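Local structure of extracellular ligand-binding receptor (Desulfohalobium retbaense DSM 5692, 5ERE) at residues S424-I427 and F433-I436; R23-A28 and I38-G43. The protein binds 2-oxo-4-methylpentanoic acid, cytosine and calcium through a leucine-binding-protein-like part and a Cache-type sensor part, and probably serves as an extracellular receptor for small solutes. All blocks are in the same frame, centred on the assembly; numbering follows the deposited sequence.

Interaction 1. Residues S424-I427 and F433-I436; sequences SQAI and FVGI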
# COMPACT_ATOMS: atom_id res chain seq x y z
N SER A 424 -0.70 -30.94 -0.39
CA SER A 424 0.44 -31.34 0.44
C SER A 424 0.77 -30.28 1.49
O SER A 424 0.38 -29.12 1.39
CB SER A 424 1.69 -31.61 -0.42
OG SER A 424 2.28 -30.41 -0.87
N GLN A 425 1.50 -30.72 2.52
CA GLN A 425 2.25 -29.82 3.38
C GLN A 425 3.38 -29.23 2.53
O GLN A 425 3.65 -29.74 1.47
CB GLN A 425 2.87 -30.59 4.56
CG GLN A 425 1.94 -31.41 5.40
CD GLN A 425 0.93 -30.55 6.17
OE1 GLN A 425 1.12 -29.35 6.36
NE2 GLN A 425 -0.15 -31.18 6.61
N ALA A 426 4.05 -28.19 3.02
CA ALA A 426 5.21 -27.62 2.33
C ALA A 426 6.45 -28.51 2.49
O ALA A 426 7.03 -28.57 3.56
CB ALA A 426 5.49 -26.23 2.86
N ILE A 427 6.80 -29.25 1.45
CA ILE A 427 7.85 -30.27 1.54
C ILE A 427 8.80 -30.05 0.38
O ILE A 427 8.48 -29.34 -0.56
CB ILE A 427 7.28 -31.73 1.50
CG1 ILE A 427 6.48 -31.96 0.18
CG2 ILE A 427 6.39 -32.03 2.74
CD1 ILE A 427 6.05 -33.43 -0.05
N PHE A 433 12.99 -27.37 -4.52
CA PHE A 433 12.60 -26.36 -3.55
C PHE A 433 11.46 -26.86 -2.66
O PHE A 433 10.80 -27.87 -2.97
CB PHE A 433 12.23 -25.05 -4.26
CG PHE A 433 11.00 -25.15 -5.16
CD1 PHE A 433 9.71 -24.97 -4.63
CD2 PHE A 433 11.13 -25.43 -6.51
CE1 PHE A 433 8.57 -25.06 -5.45
CE2 PHE A 433 9.98 -25.52 -7.34
CZ PHE A 433 8.72 -25.34 -6.80
N VAL A 434 11.25 -26.18 -1.54
CA VAL A 434 10.16 -26.50 -0.62
C VAL A 434 8.88 -25.90 -1.22
O VAL A 434 8.77 -24.67 -1.34
CB VAL A 434 10.42 -25.95 0.77
CG1 VAL A 434 9.31 -26.27 1.72
CG2 VAL A 434 11.73 -26.52 1.30
N GLY A 435 7.95 -26.75 -1.61
CA GLY A 435 6.73 -26.26 -2.23
C GLY A 435 5.49 -26.99 -1.75
O GLY A 435 5.54 -27.80 -0.84
N ILE A 436 4.39 -26.69 -2.43
CA ILE A 436 3.06 -27.24 -2.11
C ILE A 436 2.40 -27.77 -3.39
O ILE A 436 2.37 -27.06 -4.40
CB ILE A 436 2.14 -26.17 -1.45
CG1 ILE A 436 2.69 -25.79 -0.07
CG2 ILE A 436 0.70 -26.70 -1.30
CD1 ILE A 436 2.09 -24.52 0.48

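Interaction 2. Residues R23-A28 and I38-G43; sequences RAVELA and IVFKDG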
# COMPACT_ATOMS: atom_id res chain seq x y z
N ARG A 23 5.47 27.67 11.02
CA ARG A 23 5.75 27.36 12.41
C ARG A 23 6.75 26.23 12.61
O ARG A 23 7.71 26.34 13.42
CB ARG A 23 4.43 27.01 13.10
CG ARG A 23 3.59 28.22 13.30
CD ARG A 23 2.22 27.84 13.87
NE ARG A 23 1.46 29.02 14.22
CZ ARG A 23 0.19 29.00 14.64
NH1 ARG A 23 -0.46 27.85 14.72
NH2 ARG A 23 -0.42 30.12 14.96
N ALA A 24 6.56 25.13 11.87
CA ALA A 24 7.42 23.98 12.09
C ALA A 24 8.86 24.27 11.63
O ALA A 24 9.82 23.84 12.27
CB ALA A 24 6.87 22.81 11.42
N VAL A 25 8.99 25.03 10.54
CA VAL A 25 10.28 25.40 9.98
C VAL A 25 11.05 26.29 10.93
O VAL A 25 12.26 26.12 11.09
CB VAL A 25 10.09 26.09 8.65
CG1 VAL A 25 11.33 26.83 8.22
CG2 VAL A 25 9.74 25.05 7.62
N GLU A 26 10.36 27.24 11.54
CA GLU A 26 11.00 28.18 12.42
C GLU A 26 11.39 27.49 13.70
O GLU A 26 12.47 27.75 14.21
CB GLU A 26 10.14 29.39 12.70
CG GLU A 26 9.87 30.17 11.41
CD GLU A 26 9.88 31.65 11.59
OE1 GLU A 26 10.99 32.24 11.53
OE2 GLU A 26 8.79 32.23 11.77
N LEU A 27 10.54 26.59 14.20
CA LEU A 27 10.88 25.83 15.40
C LEU A 27 12.13 24.94 15.19
O LEU A 27 13.04 24.87 16.04
CB LEU A 27 9.67 25.01 15.82
CG LEU A 27 9.78 24.24 17.13
CD1 LEU A 27 9.85 25.21 18.28
CD2 LEU A 27 8.55 23.39 17.26
N ALA A 28 12.17 24.29 14.03
CA ALA A 28 13.24 23.40 13.62
C ALA A 28 14.59 24.13 13.49
O ALA A 28 15.65 23.59 13.86
CB ALA A 28 12.88 22.75 12.32
N ILE A 38 16.27 31.16 6.42
CA ILE A 38 15.00 30.96 5.71
C ILE A 38 14.45 32.29 5.25
O ILE A 38 14.47 33.25 6.00
CB ILE A 38 13.94 30.28 6.59
CG1 ILE A 38 14.28 28.81 6.80
CG2 ILE A 38 12.57 30.36 5.96
CD1 ILE A 38 14.19 27.98 5.58
N VAL A 39 13.94 32.35 4.02
CA VAL A 39 13.02 33.42 3.65
C VAL A 39 11.72 32.80 3.08
O VAL A 39 11.75 31.82 2.34
CB VAL A 39 13.67 34.43 2.67
CG1 VAL A 39 14.95 35.02 3.29
CG2 VAL A 39 13.99 33.80 1.34
N PHE A 40 10.60 33.34 3.52
CA PHE A 40 9.29 32.81 3.18
C PHE A 40 8.73 33.63 2.04
O PHE A 40 8.93 34.85 2.00
CB PHE A 40 8.35 32.86 4.36
CG PHE A 40 8.69 31.90 5.45
CD1 PHE A 40 8.38 30.56 5.32
CD2 PHE A 40 9.33 32.35 6.60
CE1 PHE A 40 8.69 29.68 6.31
CE2 PHE A 40 9.62 31.47 7.62
CZ PHE A 40 9.31 30.13 7.48
N LYS A 41 8.09 32.96 1.09
CA LYS A 41 7.34 33.64 0.05
C LYS A 41 5.92 33.06 -0.02
O LYS A 41 5.66 31.91 0.37
CB LYS A 41 8.04 33.51 -1.31
CG LYS A 41 9.47 34.10 -1.38
CD LYS A 41 9.46 35.61 -1.25
CE LYS A 41 10.88 36.17 -1.33
NZ LYS A 41 10.96 37.54 -0.76
N ASP A 42 5.01 33.88 -0.53
CA ASP A 42 3.59 33.55 -0.56
C ASP A 42 3.30 32.99 -1.96
O ASP A 42 3.37 33.70 -2.96
CB ASP A 42 2.76 34.80 -0.23
CG ASP A 42 1.25 34.49 -0.08
OD1 ASP A 42 0.83 33.35 -0.33
OD2 ASP A 42 0.53 35.39 0.35
N GLY A 43 3.04 31.70 -2.03
CA GLY A 43 2.72 31.08 -3.30
C GLY A 43 1.29 31.37 -3.77
O GLY A 43 0.97 31.12 -4.93

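Interaction 1. Residues S424-I427 and F433-I436
Ile427 and Gly435 form a hydrogen-bonded antiparallel pair next to the turn of a beta hairpin in the PAS-like (Cache) sensor domain, a worked example of how one short pairing can flank a ligand loop. Ile427 N reaches Gly435 O at 3.0 Å, and Gly435 N returns to Ile427 O at 2.8 Å. Between these strands runs the turn carrying Val430 and Glu431, which bind cytosine; the side chain of Ile427 leans on Gln409, a further cytosine ligand.

Ile436, the residue most covered here, reaches the opposing segment with both branches. With CG1 anti to its carbonyl carbon (chi1 -67°), that branch packs against Ala426, while Ile436 CG2 comes to 3.6 Å from Ser424 O. The methyl of Ala426 is met by two branches of the other strand, Val434 CG1 at 4.0 Å from Ala426 CB and Ile436 CG1 at 4.1 Å. Gly435 has no room for a side chain, because a CB would run into the ring of Phe433.

The buried hydroxyl of Ser424 is tucked between its own N and carbonyl carbon, where it donates to Gln425 O and accepts from Asp437 N. An alanine here would remove that oxygen and would probably leave Gln425 O and Asp437 N each without this partner. Beside the paired backbone bonds, the CA-H of Ala426 also points at Gly435 O, with Ala426 CA and that oxygen 3.2 Å apart.

Interaction 2. Residues R23-A28 and I38-G43
Val25 and Phe40 make the central apolar contact, approaching from opposite directions across the gap between helix and strand. With Val25 CG1 anti to the backbone N (chi1 164°), this methyl is aimed at the strand, where it lies 3.9 Å from Phe40 CZ and obliquely to the ring. The same Val25 CG1 is 3.8 Å from Ile38 CG1, so one methyl serves both strand side chains. Ile38 in turn lays its CG2 over one face of the Phe40 ring, 3.5 Å above the plane and displaced toward the rim.

The elements belong to the beta-alpha-beta unit of strand 3-8, helix 15-32 and strand 37-42 in the periplasmic-binding-protein fold. The helix segment 23-28 and strand 38-42 run antiparallel, their axes 10.6 Å apart, a gap these side chains bridge. Strand 37-42 is an outermost strand of its parallel sheet and pairs with strand 3-8. Val25 also touches Ala259 and Cys263 of helix 254-271.

Glu26 supplies a contact of another kind. Its aliphatic CG sits at the edge of the Phe40 ring, near the ring plane and 4.0 Å from Phe40 CZ. A bend at chi2 (-141°) brings the carboxylate carbon CD of Glu26 to 4.0 Å from Phe40 CE2, with the carboxylate plane standing at 73° to the ring.

In the fold
The two contacts show how a modular receptor can be built from separate units. Interaction 2 comes first along the chain, in the periplasmic-binding-protein part, joining a helix to an edge strand of a parallel sheet; interaction 1 follows in the Cache-type sensor part, within an antiparallel sheet. They share no strand, helix or sheet and lie on opposite sides of the chain's centre. The centres of interactions 1 and 2 are about 58 Å apart, and the nearest atoms of interactions 1 and 2 about 49 Å apart. Their settings also differ: interaction 1 borders the cytosine pocket, whereas the Val25 side chain of interaction 2 is about 14 Å from the bound 2-oxo-4-methylpentanoic acid. Each therefore contributes to its own part of the receptor.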